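Local coordinates for Ala-tRNApro hydrolase ProX (Aeropyrum pernix, PDB 1WDV), which probably hydrolyses mischarged Ala-tRNA(Pro), acting as a free-standing trans-editing partner of prolyl-tRNA synthetase, at residues Ala33-Thr45 with Ile114-Gly126. Numbering follows the deposited sequence.
Sequences ALLGVSESEIVKT and ILLSRKKVYGGGG
Two backbone hydrogen bonds join Glu-41 and Val-43 to Tyr-122. Tyr-122 N donates a hydrogen bond to Glu-41 O over 2.8 Å, while Val-43 N donates to Tyr-122 O at 2.9 Å. They form a single parallel bridge between Ile-42 and Tyr-122, after which the strands diverge and waters take over: one is shared by Val-43 O and Tyr-122 O, another links Val-43 O to Gly-124 N and Thr-45 OG1. Strand 121-124 is the edge of a three-stranded antiparallel sheet and strand 43-50 belongs to the five-stranded mixed sheet, so this short parallel pairing, within the aminoacyl-tRNA editing family region, stitches together the two sheets of the protein.

Apolar contacts lie to either side of the bridge. Leu-35, in the last turn of helix 28-35 before the Schellman motif at Gly-36, sets CD1 over one face of the Tyr-122 ring in a CH-pi contact, 3.9 Å from the centroid, and Val-37 CG1 approaches CE1 of the same ring obliquely. Both branches of Val-43 meet 114-126: CG1 packs 3.6 Å from Leu-115 CD2, CG2 against Gly-123 CA.

Polar side chains gather around Arg-118, whose chain, bent at chi2 (79°) and chi3 (75°), folds back across Glu-41. Glu-41 CG rests on one guanidinium face, 3.3 Å from Arg-118 NE, and the carboxylate stacks only 17° from parallel, so the long ion pair relies on charge alone. Arg-118 NH2 makes a weak bond to Ser-40 OG. Glu-41 OE2 instead accepts from Ser-38 N and, at 2.7 Å, from Ser-38 OG through its anti lone pair, which fixes the carboxylate's rotation.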
ATOM      1  N   ALA A  33       1.540  -1.733 -17.461  1.00  7.60           N
ATOM      2  CA  ALA A  33       1.759  -1.436 -18.875  1.00  8.89           C
ATOM      3  C   ALA A  33       1.876   0.054 -19.144  1.00  8.25           C
ATOM      4  O   ALA A  33       2.770   0.485 -19.884  1.00 11.29           O
ATOM      5  CB  ALA A  33       0.633  -2.016 -19.708  1.00  7.27           C
ATOM      6  N   LEU A  34       0.988   0.843 -18.551  1.00  8.44           N
ATOM      7  CA  LEU A  34       1.005   2.289 -18.784  1.00 10.56           C
ATOM      8  C   LEU A  34       2.252   2.982 -18.250  1.00 11.42           C
ATOM      9  O   LEU A  34       2.678   4.009 -18.793  1.00 12.94           O
ATOM     10  CB  LEU A  34      -0.282   2.922 -18.238  1.00 11.52           C
ATOM     11  CG  LEU A  34      -1.503   2.411 -19.026  1.00 18.82           C
ATOM     12  CD1 LEU A  34      -2.744   3.184 -18.670  1.00 21.63           C
ATOM     13  CD2 LEU A  34      -1.263   2.529 -20.520  1.00 20.47           C
ATOM     14  N   LEU A  35       2.858   2.417 -17.210  1.00  7.58           N
ATOM     15  CA  LEU A  35       4.087   2.954 -16.644  1.00 10.22           C
ATOM     16  C   LEU A  35       5.352   2.279 -17.213  1.00  9.83           C
ATOM     17  O   LEU A  35       6.490   2.679 -16.917  1.00 12.35           O
ATOM     18  CB  LEU A  35       4.047   2.789 -15.130  1.00 10.49           C
ATOM     19  CG  LEU A  35       3.103   3.735 -14.418  1.00 16.32           C
ATOM     20  CD1 LEU A  35       3.056   3.322 -12.955  1.00 16.62           C
ATOM     21  CD2 LEU A  35       3.592   5.183 -14.552  1.00 16.32           C
ATOM     22  N   GLY A  36       5.150   1.242 -18.027  1.00 10.11           N
ATOM     23  CA  GLY A  36       6.274   0.546 -18.632  1.00  9.45           C
ATOM     24  C   GLY A  36       7.081  -0.309 -17.678  1.00  9.47           C
ATOM     25  O   GLY A  36       8.282  -0.539 -17.885  1.00  9.92           O
ATOM     26  N   VAL A  37       6.422  -0.786 -16.623  1.00  7.27           N
ATOM     27  CA  VAL A  37       7.098  -1.599 -15.629  1.00  6.59           C
ATOM     28  C   VAL A  37       6.414  -2.937 -15.514  1.00  5.91           C
ATOM     29  O   VAL A  37       5.621  -3.281 -16.371  1.00  6.35           O
ATOM     30  CB  VAL A  37       7.136  -0.871 -14.266  1.00  5.81           C
ATOM     31  CG1 VAL A  37       7.926   0.437 -14.440  1.00  8.24           C
ATOM     32  CG2 VAL A  37       5.709  -0.550 -13.753  1.00  7.28           C
ATOM     33  N   SER A  38       6.753  -3.699 -14.483  1.00  7.13           N
ATOM     34  CA  SER A  38       6.138  -5.020 -14.294  1.00  7.52           C
ATOM     35  C   SER A  38       5.088  -4.934 -13.225  1.00  6.81           C
ATOM     36  O   SER A  38       5.040  -3.958 -12.485  1.00  6.14           O
ATOM     37  CB  SER A  38       7.177  -6.043 -13.849  1.00  7.43           C
ATOM     38  OG  SER A  38       7.626  -5.743 -12.536  1.00  9.48           O
ATOM     39  N   GLU A  39       4.244  -5.956 -13.133  1.00  6.07           N
ATOM     40  CA  GLU A  39       3.217  -5.937 -12.106  1.00  7.27           C
ATOM     41  C   GLU A  39       3.808  -5.928 -10.707  1.00  8.43           C
ATOM     42  O   GLU A  39       3.207  -5.370  -9.780  1.00  7.90           O
ATOM     43  CB  GLU A  39       2.302  -7.152 -12.224  1.00  7.87           C
ATOM     44  CG  GLU A  39       1.310  -7.013 -13.369  1.00  7.33           C
ATOM     45  CD  GLU A  39       0.221  -8.059 -13.307  1.00  9.50           C
ATOM     46  OE1 GLU A  39       0.042  -8.675 -12.234  1.00 14.61           O
ATOM     47  OE2 GLU A  39      -0.462  -8.263 -14.322  1.00  8.50           O
ATOM     48  N   SER A  40       4.977  -6.541 -10.549  1.00  7.73           N
ATOM     49  CA  SER A  40       5.612  -6.585  -9.238  1.00  5.59           C
ATOM     50  C   SER A  40       6.028  -5.192  -8.769  1.00  8.56           C
ATOM     51  O   SER A  40       6.288  -4.996  -7.582  1.00 10.36           O
ATOM     52  CB  SER A  40       6.825  -7.534  -9.233  1.00 10.60           C
ATOM     53  OG  SER A  40       7.929  -6.991  -9.947  1.00  8.84           O
ATOM     54  N   GLU A  41       6.095  -4.248  -9.695  1.00  6.02           N
ATOM     55  CA  GLU A  41       6.436  -2.860  -9.343  1.00  5.19           C
ATOM     56  C   GLU A  41       5.228  -1.986  -9.050  1.00  6.55           C
ATOM     57  O   GLU A  41       5.385  -0.807  -8.700  1.00  6.79           O
ATOM     58  CB  GLU A  41       7.273  -2.220 -10.442  1.00  7.95           C
ATOM     59  CG  GLU A  41       8.633  -2.892 -10.501  1.00 11.22           C
ATOM     60  CD  GLU A  41       9.328  -2.687 -11.826  1.00  8.76           C
ATOM     61  OE1 GLU A  41      10.171  -1.771 -11.939  1.00 10.29           O
ATOM     62  OE2 GLU A  41       9.039  -3.461 -12.763  1.00 10.12           O
ATOM     63  N   ILE A  42       4.025  -2.532  -9.243  1.00  3.31           N
ATOM     64  CA  ILE A  42       2.780  -1.816  -8.921  1.00  7.18           C
ATOM     65  C   ILE A  42       2.370  -2.433  -7.576  1.00 10.25           C
ATOM     66  O   ILE A  42       1.935  -3.595  -7.523  1.00 13.98           O
ATOM     67  CB  ILE A  42       1.662  -2.104  -9.928  1.00  8.31           C
ATOM     68  CG1 ILE A  42       2.122  -1.755 -11.344  1.00  7.41           C
ATOM     69  CG2 ILE A  42       0.405  -1.320  -9.534  1.00  9.24           C
ATOM     70  CD1 ILE A  42       2.556  -0.248 -11.582  1.00  8.90           C
ATOM     71  N   VAL A  43       2.473  -1.686  -6.493  1.00  7.10           N
ATOM     72  CA  VAL A  43       2.163  -2.291  -5.208  1.00  6.73           C
ATOM     73  C   VAL A  43       0.789  -1.927  -4.701  1.00  9.27           C
ATOM     74  O   VAL A  43       0.310  -0.820  -4.925  1.00 11.08           O
ATOM     75  CB  VAL A  43       3.209  -1.910  -4.140  1.00  6.68           C
ATOM     76  CG1 VAL A  43       4.563  -2.462  -4.535  1.00  9.85           C
ATOM     77  CG2 VAL A  43       3.307  -0.381  -4.014  1.00  8.79           C
ATOM     78  N   LYS A  44       0.151  -2.876  -4.030  1.00 10.36           N
ATOM     79  CA  LYS A  44      -1.163  -2.576  -3.492  1.00 11.53           C
ATOM     80  C   LYS A  44      -1.088  -2.497  -1.983  1.00  8.89           C
ATOM     81  O   LYS A  44      -0.325  -3.231  -1.368  1.00 11.01           O
ATOM     82  CB  LYS A  44      -2.171  -3.629  -3.943  1.00 16.15           C
ATOM     83  CG  LYS A  44      -1.686  -5.042  -3.891  1.00 20.76           C
ATOM     84  CD  LYS A  44      -2.319  -5.834  -5.039  1.00 23.19           C
ATOM     85  CE  LYS A  44      -2.016  -7.327  -4.971  1.00 18.22           C
ATOM     86  NZ  LYS A  44      -2.877  -8.093  -5.931  1.00 23.99           N
ATOM     87  N   THR A  45      -1.836  -1.545  -1.425  1.00 11.29           N
ATOM     88  CA  THR A  45      -1.943  -1.330   0.015  1.00  9.32           C
ATOM     89  C   THR A  45      -3.237  -2.020   0.380  1.00  9.17           C
ATOM     90  O   THR A  45      -4.313  -1.508   0.081  1.00 10.95           O
ATOM     91  CB  THR A  45      -2.100   0.171   0.371  1.00 11.37           C
ATOM     92  OG1 THR A  45      -0.984   0.915  -0.143  1.00 13.93           O
ATOM     93  CG2 THR A  45      -2.107   0.366   1.867  1.00 11.18           C
ATOM     94  N   ILE A 114       9.878  -8.793  -0.080  1.00  8.01           N
ATOM     95  CA  ILE A 114      10.278  -8.997  -1.475  1.00  9.99           C
ATOM     96  C   ILE A 114      10.385  -7.645  -2.201  1.00 10.01           C
ATOM     97  O   ILE A 114      11.071  -7.527  -3.221  1.00 10.39           O
ATOM     98  CB  ILE A 114       9.291  -9.962  -2.217  1.00 13.32           C
ATOM     99  CG1 ILE A 114       9.883 -10.383  -3.561  1.00 16.02           C
ATOM    100  CG2 ILE A 114       7.979  -9.293  -2.465  1.00 13.70           C
ATOM    101  CD1 ILE A 114       9.172 -11.569  -4.171  1.00 14.29           C
ATOM    102  N   LEU A 115       9.755  -6.606  -1.654  1.00  6.45           N
ATOM    103  CA  LEU A 115       9.826  -5.302  -2.288  1.00  8.10           C
ATOM    104  C   LEU A 115      11.079  -4.504  -1.933  1.00  7.19           C
ATOM    105  O   LEU A 115      11.385  -3.528  -2.595  1.00  8.58           O
ATOM    106  CB  LEU A 115       8.609  -4.457  -1.887  1.00  7.67           C
ATOM    107  CG  LEU A 115       7.245  -4.990  -2.337  1.00  7.77           C
ATOM    108  CD1 LEU A 115       6.167  -4.132  -1.672  1.00  7.05           C
ATOM    109  CD2 LEU A 115       7.138  -4.949  -3.875  1.00  8.76           C
ATOM    110  N   LEU A 116      11.825  -4.926  -0.916  1.00  9.86           N
ATOM    111  CA  LEU A 116      12.949  -4.118  -0.475  1.00  9.38           C
ATOM    112  C   LEU A 116      14.125  -3.899  -1.427  1.00  9.17           C
ATOM    113  O   LEU A 116      14.784  -2.847  -1.373  1.00  9.96           O
ATOM    114  CB  LEU A 116      13.420  -4.631   0.887  1.00 10.31           C
ATOM    115  CG  LEU A 116      12.379  -4.316   1.969  1.00 10.65           C
ATOM    116  CD1 LEU A 116      12.836  -4.941   3.268  1.00 16.80           C
ATOM    117  CD2 LEU A 116      12.238  -2.798   2.126  1.00 18.14           C
ATOM    118  N   SER A 117      14.386  -4.860  -2.315  1.00 10.22           N
ATOM    119  CA  SER A 117      15.477  -4.691  -3.266  1.00 11.92           C
ATOM    120  C   SER A 117      15.085  -3.793  -4.434  1.00 11.25           C
ATOM    121  O   SER A 117      15.941  -3.351  -5.203  1.00 11.09           O
ATOM    122  CB  SER A 117      15.924  -6.044  -3.824  1.00 13.85           C
ATOM    123  OG  SER A 117      14.861  -6.636  -4.531  1.00 15.89           O
ATOM    124  N   ARG A 118      13.791  -3.501  -4.568  1.00  9.76           N
ATOM    125  CA  ARG A 118      13.350  -2.641  -5.671  1.00  9.47           C
ATOM    126  C   ARG A 118      13.515  -1.167  -5.296  1.00  9.98           C
ATOM    127  O   ARG A 118      13.021  -0.721  -4.255  1.00  9.54           O
ATOM    128  CB  ARG A 118      11.883  -2.941  -6.038  1.00  6.95           C
ATOM    129  CG  ARG A 118      11.436  -2.259  -7.344  1.00  9.13           C
ATOM    130  CD  ARG A 118      11.918  -3.016  -8.581  1.00  8.52           C
ATOM    131  NE  ARG A 118      11.139  -4.233  -8.802  1.00 11.18           N
ATOM    132  CZ  ARG A 118      11.362  -5.043  -9.829  1.00 12.85           C
ATOM    133  NH1 ARG A 118      12.340  -4.762 -10.685  1.00 14.70           N
ATOM    134  NH2 ARG A 118      10.579  -6.094 -10.034  1.00 16.03           N
ATOM    135  N   LYS A 119      14.224  -0.403  -6.121  1.00 10.20           N
ATOM    136  CA  LYS A 119      14.437   0.996  -5.771  1.00  9.93           C
ATOM    137  C   LYS A 119      13.203   1.855  -5.920  1.00  9.72           C
ATOM    138  O   LYS A 119      13.015   2.798  -5.153  1.00 12.55           O
ATOM    139  CB  LYS A 119      15.575   1.590  -6.611  1.00 14.78           C
ATOM    140  CG  LYS A 119      16.889   0.855  -6.356  1.00 20.86           C
ATOM    141  CD  LYS A 119      18.110   1.734  -6.574  1.00 25.32           C
ATOM    142  CE  LYS A 119      19.318   1.150  -5.833  1.00 29.30           C
ATOM    143  NZ  LYS A 119      20.500   2.047  -5.919  1.00 33.37           N
ATOM    144  N   LYS A 120      12.359   1.522  -6.888  1.00  8.73           N
ATOM    145  CA  LYS A 120      11.175   2.326  -7.149  1.00  8.42           C
ATOM    146  C   LYS A 120       9.951   1.463  -7.416  1.00  8.57           C
ATOM    147  O   LYS A 120      10.004   0.482  -8.174  1.00  9.71           O
ATOM    148  CB  LYS A 120      11.461   3.225  -8.356  1.00 14.23           C
ATOM    149  CG  LYS A 120      10.319   4.085  -8.840  1.00 19.67           C
ATOM    150  CD  LYS A 120      10.832   5.041  -9.928  1.00 23.97           C
ATOM    151  CE  LYS A 120      11.978   5.914  -9.386  1.00 25.83           C
ATOM    152  NZ  LYS A 120      12.581   6.841 -10.413  1.00 32.92           N
ATOM    153  N   VAL A 121       8.854   1.799  -6.749  1.00  5.55           N
ATOM    154  CA  VAL A 121       7.590   1.081  -6.964  1.00  4.49           C
ATOM    155  C   VAL A 121       6.502   2.128  -7.051  1.00  5.04           C
ATOM    156  O   VAL A 121       6.742   3.319  -6.783  1.00  6.03           O
ATOM    157  CB  VAL A 121       7.248   0.051  -5.846  1.00  4.05           C
ATOM    158  CG1 VAL A 121       8.331  -1.060  -5.821  1.00  6.24           C
ATOM    159  CG2 VAL A 121       7.157   0.739  -4.489  1.00  5.78           C
ATOM    160  N   TYR A 122       5.314   1.691  -7.463  1.00  4.14           N
ATOM    161  CA  TYR A 122       4.207   2.629  -7.649  1.00  5.49           C
ATOM    162  C   TYR A 122       3.006   2.148  -6.875  1.00  5.72           C
ATOM    163  O   TYR A 122       2.434   1.089  -7.197  1.00  5.62           O
ATOM    164  CB  TYR A 122       3.864   2.724  -9.147  1.00  4.60           C
ATOM    165  CG  TYR A 122       5.035   3.108 -10.001  1.00  5.92           C
ATOM    166  CD1 TYR A 122       5.908   2.142 -10.498  1.00  8.14           C
ATOM    167  CD2 TYR A 122       5.329   4.449 -10.231  1.00 11.37           C
ATOM    168  CE1 TYR A 122       7.063   2.501 -11.205  1.00 12.33           C
ATOM    169  CE2 TYR A 122       6.466   4.822 -10.925  1.00 12.39           C
ATOM    170  CZ  TYR A 122       7.328   3.849 -11.405  1.00 14.79           C
ATOM    171  OH  TYR A 122       8.472   4.229 -12.071  1.00 20.52           O
ATOM    172  N   GLY A 123       2.632   2.917  -5.849  1.00  7.73           N
ATOM    173  CA  GLY A 123       1.511   2.537  -5.005  1.00  7.69           C
ATOM    174  C   GLY A 123       0.311   3.463  -5.129  1.00  8.25           C
ATOM    175  O   GLY A 123       0.241   4.281  -6.053  1.00  8.83           O
ATOM    176  N   GLY A 124      -0.641   3.326  -4.212  1.00  9.06           N
ATOM    177  CA  GLY A 124      -1.823   4.176  -4.275  1.00  9.16           C
ATOM    178  C   GLY A 124      -1.426   5.608  -3.970  1.00 10.16           C
ATOM    179  O   GLY A 124      -0.674   5.870  -3.031  1.00  8.98           O
ATOM    180  N   GLY A 125      -1.933   6.552  -4.760  1.00 10.38           N
ATOM    181  CA  GLY A 125      -1.573   7.940  -4.542  1.00  9.49           C
ATOM    182  C   GLY A 125      -2.593   8.787  -3.801  1.00 11.87           C
ATOM    183  O   GLY A 125      -2.398   9.999  -3.675  1.00 14.29           O
ATOM    184  N   GLY A 126      -3.672   8.183  -3.329  1.00 10.44           N
ATOM    185  CA  GLY A 126      -4.682   8.956  -2.609  1.00 11.63           C
ATOM    186  C   GLY A 126      -5.955   9.248  -3.395  1.00 14.34           C
ATOM    187  O   GLY A 126      -6.951   9.724  -2.827  1.00 14.84           O
TER
HETATM  188  O   HOH W   1       9.126  -5.055  -7.235  1.00 14.66           O
HETATM  189  O   HOH W   2      10.842   0.431 -10.630  1.00 14.46           O
HETATM  190  O   HOH W   3       0.230   0.983  -2.528  1.00 14.55           O
HETATM  191  O   HOH W   4      -0.354   0.771  -7.187  1.00 21.10           O